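PDB 2J4D: cryptochrome DASH, chloroplastic/mitochondrial from Arabidopsis thaliana, which repairs cyclobutane pyrimidine dimers in single-stranded DNA, using FAD with a folate light antenna, and may also act as a photoreceptor. Local coordinates for residues Ala454-Ala465 against Leu474-Pro482. Sequence-based numbering, arbitrary orientation.
Sequences AQNYDPEGEYVA and LPKEKRHWP
His480 and Arg479 carry a side-chain-to-backbone contact in the C-terminal part of the helical FAD-binding domain. They reach from the loop between helices 462-467 and 483-486 into the turn that joins helix 450-457 to helix 462-467. The edge of the His480 ring meets Asp458 O. His480 NE2 donates to Asp458 O at 2.9 Å, with the acceptor close to the ring plane. Gly461 N reaches the same oxygen from the opposite face of the carbonyl plane, so two donors share it. Ala454 CB sits over the centre of one ring face, a CH-pi contact 3.5 Å from the centroid. Val464 CG1 comes to His480 CE1 at 3.5 Å. The corner is a tight turn between two consecutive helices, a type I beta turn from Asp458 to Gly461, with Gly461 at the N-cap position of the second. Asp458 points its carboxylate at the start of the second helix, with CG anti to the backbone N (chi1 -171°). Asp458 OD1 takes Tyr463 N at 2.8 Å on its syn side, and OD2 takes Val464 N from above the carboxylate plane. Arg479 approaches Glu460 O side-on. Arg479 NE and NH2 both donate to Glu460 O, each at 3.2 Å. The chain bends at chi2 and chi3 to bring the guanidinium there. Ala465 CB lies over the guanidinium centre, 3.6 Å from Arg479 CZ. Glu462 OE2 adds a long salt bridge to Arg479 NH2 at 3.9 Å. A leucine at Arg479 would probably leave Glu460 O without its two donors and Glu462 without this positive partner. Gly461 has positive phi, which favours glycine, and its CA packs against Arg479 CB. Ala454 and Val464 also touch helix 374-386, on Leu375 and Pro374.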
loop_
_atom_site.group_PDB
_atom_site.type_symbol
_atom_site.label_atom_id
_atom_site.label_comp_id
_atom_site.label_asym_id
_atom_site.label_seq_id
_atom_site.Cartn_x
_atom_site.Cartn_y
_atom_site.Cartn_z
ATOM N N ALA A 454 21.056 11.534 11.379
ATOM C CA ALA A 454 21.375 10.595 12.446
ATOM C C ALA A 454 21.246 11.278 13.801
ATOM O O ALA A 454 20.697 10.714 14.746
ATOM C CB ALA A 454 22.790 10.052 12.264
ATOM N N GLN A 455 21.748 12.503 13.884
ATOM C CA GLN A 455 21.704 13.256 15.130
ATOM C C GLN A 455 20.286 13.655 15.508
ATOM O O GLN A 455 19.906 13.580 16.676
ATOM C CB GLN A 455 22.587 14.502 15.013
ATOM C CG GLN A 455 22.704 15.313 16.290
ATOM C CD GLN A 455 23.073 14.465 17.498
ATOM O OE1 GLN A 455 23.793 13.470 17.383
ATOM N NE2 GLN A 455 22.589 14.868 18.670
ATOM N N ASN A 456 19.497 14.064 14.520
ATOM C CA ASN A 456 18.129 14.483 14.798
ATOM C C ASN A 456 17.136 13.356 15.005
ATOM O O ASN A 456 16.217 13.484 15.816
ATOM C CB ASN A 456 17.600 15.387 13.681
ATOM C CG ASN A 456 18.416 16.651 13.522
ATOM O OD1 ASN A 456 19.009 17.141 14.482
ATOM N ND2 ASN A 456 18.440 17.197 12.309
ATOM N N TYR A 457 17.319 12.245 14.298
ATOM C CA TYR A 457 16.362 11.157 14.409
ATOM C C TYR A 457 16.815 9.861 15.070
ATOM O O TYR A 457 15.992 8.981 15.322
ATOM C CB TYR A 457 15.777 10.890 13.024
ATOM C CG TYR A 457 15.156 12.140 12.445
ATOM C CD1 TYR A 457 14.003 12.689 13.008
ATOM C CD2 TYR A 457 15.753 12.811 11.380
ATOM C CE1 TYR A 457 13.464 13.874 12.525
ATOM C CE2 TYR A 457 15.222 14.003 10.890
ATOM C CZ TYR A 457 14.076 14.528 11.469
ATOM O OH TYR A 457 13.538 15.704 10.994
ATOM N N ASP A 458 18.108 9.740 15.358
ATOM C CA ASP A 458 18.636 8.550 16.036
ATOM C C ASP A 458 19.860 8.971 16.851
ATOM O O ASP A 458 20.939 8.388 16.727
ATOM C CB ASP A 458 19.022 7.474 15.018
ATOM C CG ASP A 458 19.361 6.144 15.675
ATOM O OD1 ASP A 458 18.705 5.788 16.678
ATOM O OD2 ASP A 458 20.268 5.447 15.184
ATOM N N PRO A 459 19.693 9.990 17.713
ATOM C CA PRO A 459 20.760 10.530 18.565
ATOM C C PRO A 459 21.514 9.502 19.402
ATOM O O PRO A 459 22.734 9.586 19.532
ATOM C CB PRO A 459 20.027 11.563 19.418
ATOM C CG PRO A 459 18.656 10.989 19.538
ATOM C CD PRO A 459 18.386 10.535 18.118
ATOM N N GLU A 460 20.795 8.539 19.964
ATOM C CA GLU A 460 21.416 7.506 20.787
ATOM C C GLU A 460 21.901 6.310 19.962
ATOM O O GLU A 460 22.478 5.360 20.504
ATOM C CB GLU A 460 20.429 7.019 21.850
ATOM C CG GLU A 460 19.806 8.121 22.692
ATOM C CD GLU A 460 20.842 9.028 23.321
ATOM O OE1 GLU A 460 21.047 10.152 22.811
ATOM O OE2 GLU A 460 21.459 8.613 24.324
ATOM N N GLY A 461 21.672 6.360 18.654
ATOM C CA GLY A 461 22.086 5.266 17.791
ATOM C C GLY A 461 21.296 4.014 18.108
ATOM O O GLY A 461 21.686 2.903 17.749
ATOM N N GLU A 462 20.174 4.199 18.787
ATOM C CA GLU A 462 19.310 3.093 19.170
ATOM C C GLU A 462 18.816 2.324 17.937
ATOM O O GLU A 462 18.773 1.092 17.935
ATOM C CB GLU A 462 18.111 3.633 19.947
ATOM C CG GLU A 462 17.572 2.697 21.002
ATOM C CD GLU A 462 18.540 2.533 22.156
ATOM O OE1 GLU A 462 18.922 3.560 22.757
ATOM O OE2 GLU A 462 18.921 1.383 22.465
ATOM N N TYR A 463 18.445 3.056 16.889
ATOM C CA TYR A 463 17.939 2.425 15.669
ATOM C C TYR A 463 19.002 1.626 14.920
ATOM O O TYR A 463 18.803 0.450 14.628
ATOM C CB TYR A 463 17.332 3.475 14.726
ATOM C CG TYR A 463 16.904 2.905 13.383
ATOM C CD1 TYR A 463 15.760 2.111 13.266
ATOM C CD2 TYR A 463 17.673 3.119 12.241
ATOM C CE1 TYR A 463 15.397 1.542 12.043
ATOM C CE2 TYR A 463 17.317 2.554 11.010
ATOM C CZ TYR A 463 16.181 1.768 10.923
ATOM O OH TYR A 463 15.844 1.200 9.717
ATOM N N VAL A 464 20.128 2.249 14.598
ATOM C CA VAL A 464 21.161 1.519 13.874
ATOM C C VAL A 464 21.699 0.341 14.687
ATOM O O VAL A 464 22.074 -0.687 14.122
ATOM C CB VAL A 464 22.321 2.441 13.446
ATOM C CG1 VAL A 464 21.783 3.546 12.558
ATOM C CG2 VAL A 464 23.027 3.023 14.660
ATOM N N ALA A 465 21.706 0.480 16.010
ATOM C CA ALA A 465 22.199 -0.578 16.897
ATOM C C ALA A 465 21.274 -1.791 16.902
ATOM O O ALA A 465 21.725 -2.935 17.012
ATOM C CB ALA A 465 22.354 -0.039 18.324
ATOM N N LEU A 474 29.076 -0.223 21.318
ATOM C CA LEU A 474 29.641 1.113 21.209
ATOM C C LEU A 474 28.773 2.191 21.840
ATOM O O LEU A 474 27.549 2.064 21.915
ATOM C CB LEU A 474 29.851 1.470 19.744
ATOM C CG LEU A 474 30.536 0.432 18.866
ATOM C CD1 LEU A 474 30.527 0.916 17.430
ATOM C CD2 LEU A 474 31.952 0.201 19.353
ATOM N N PRO A 475 29.406 3.275 22.307
ATOM C CA PRO A 475 28.667 4.380 22.919
ATOM C C PRO A 475 28.132 5.157 21.725
ATOM O O PRO A 475 28.566 4.905 20.598
ATOM C CB PRO A 475 29.761 5.148 23.643
ATOM C CG PRO A 475 30.923 5.010 22.685
ATOM C CD PRO A 475 30.858 3.538 22.321
ATOM N N LYS A 476 27.207 6.089 21.934
ATOM C CA LYS A 476 26.729 6.864 20.797
ATOM C C LYS A 476 28.003 7.482 20.255
ATOM O O LYS A 476 29.087 7.232 20.776
ATOM C CB LYS A 476 25.793 7.991 21.220
ATOM C CG LYS A 476 25.355 7.950 22.659
ATOM C CD LYS A 476 24.519 6.723 22.916
ATOM C CE LYS A 476 23.617 6.938 24.104
ATOM N NZ LYS A 476 22.499 5.960 24.095
ATOM N N GLU A 477 27.885 8.307 19.229
ATOM C CA GLU A 477 29.063 8.935 18.655
ATOM C C GLU A 477 29.766 7.882 17.811
ATOM O O GLU A 477 30.014 8.095 16.626
ATOM C CB GLU A 477 30.006 9.452 19.755
ATOM C CG GLU A 477 29.340 10.199 20.929
ATOM C CD GLU A 477 27.920 10.674 20.640
ATOM O OE1 GLU A 477 27.650 11.129 19.507
ATOM O OE2 GLU A 477 27.074 10.605 21.560
ATOM N N LYS A 478 30.087 6.741 18.411
ATOM C CA LYS A 478 30.732 5.683 17.650
ATOM C C LYS A 478 29.676 4.924 16.868
ATOM O O LYS A 478 29.942 4.423 15.780
ATOM C CB LYS A 478 31.500 4.723 18.564
ATOM C CG LYS A 478 32.844 5.273 19.030
ATOM C CD LYS A 478 33.682 5.790 17.850
ATOM C CE LYS A 478 34.676 4.757 17.325
ATOM N NZ LYS A 478 35.433 5.261 16.131
ATOM N N ARG A 479 28.472 4.856 17.422
ATOM C CA ARG A 479 27.381 4.159 16.763
ATOM C C ARG A 479 27.187 4.693 15.349
ATOM O O ARG A 479 26.920 3.927 14.431
ATOM C CB ARG A 479 26.091 4.323 17.563
ATOM C CG ARG A 479 26.272 4.038 19.043
ATOM C CD ARG A 479 25.710 2.700 19.481
ATOM N NE ARG A 479 24.366 2.858 20.020
ATOM C CZ ARG A 479 23.820 2.052 20.924
ATOM N NH1 ARG A 479 24.505 1.025 21.401
ATOM N NH2 ARG A 479 22.583 2.277 21.349
ATOM N N HIS A 480 27.335 5.999 15.159
ATOM C CA HIS A 480 27.152 6.555 13.825
ATOM C C HIS A 480 28.418 6.778 13.017
ATOM O O HIS A 480 28.355 6.958 11.802
ATOM C CB HIS A 480 26.321 7.833 13.896
ATOM C CG HIS A 480 24.856 7.569 14.060
ATOM N ND1 HIS A 480 24.117 6.884 13.118
ATOM C CD2 HIS A 480 24.003 7.846 15.077
ATOM C CE1 HIS A 480 22.874 6.749 13.548
ATOM N NE2 HIS A 480 22.779 7.322 14.735
ATOM N N TRP A 481 29.566 6.760 13.686
ATOM C CA TRP A 481 30.851 6.910 13.004
ATOM C C TRP A 481 31.784 5.936 13.704
ATOM O O TRP A 481 32.703 6.324 14.420
ATOM C CB TRP A 481 31.347 8.357 13.098
ATOM C CG TRP A 481 30.341 9.303 12.519
ATOM C CD1 TRP A 481 29.413 10.035 13.208
ATOM C CD2 TRP A 481 30.059 9.511 11.125
ATOM N NE1 TRP A 481 28.566 10.678 12.331
ATOM C CE2 TRP A 481 28.940 10.374 11.048
ATOM C CE3 TRP A 481 30.642 9.046 9.934
ATOM C CZ2 TRP A 481 28.388 10.783 9.824
ATOM C CZ3 TRP A 481 30.093 9.453 8.717
ATOM C CH2 TRP A 481 28.977 10.314 8.673
ATOM N N PRO A 482 31.538 4.634 13.497
ATOM C CA PRO A 482 32.284 3.514 14.070
ATOM C C PRO A 482 33.664 3.278 13.476
ATOM O O PRO A 482 34.502 2.621 14.092
ATOM C CB PRO A 482 31.353 2.338 13.820
ATOM C CG PRO A 482 30.831 2.661 12.450
ATOM C CD PRO A 482 30.515 4.143 12.551
#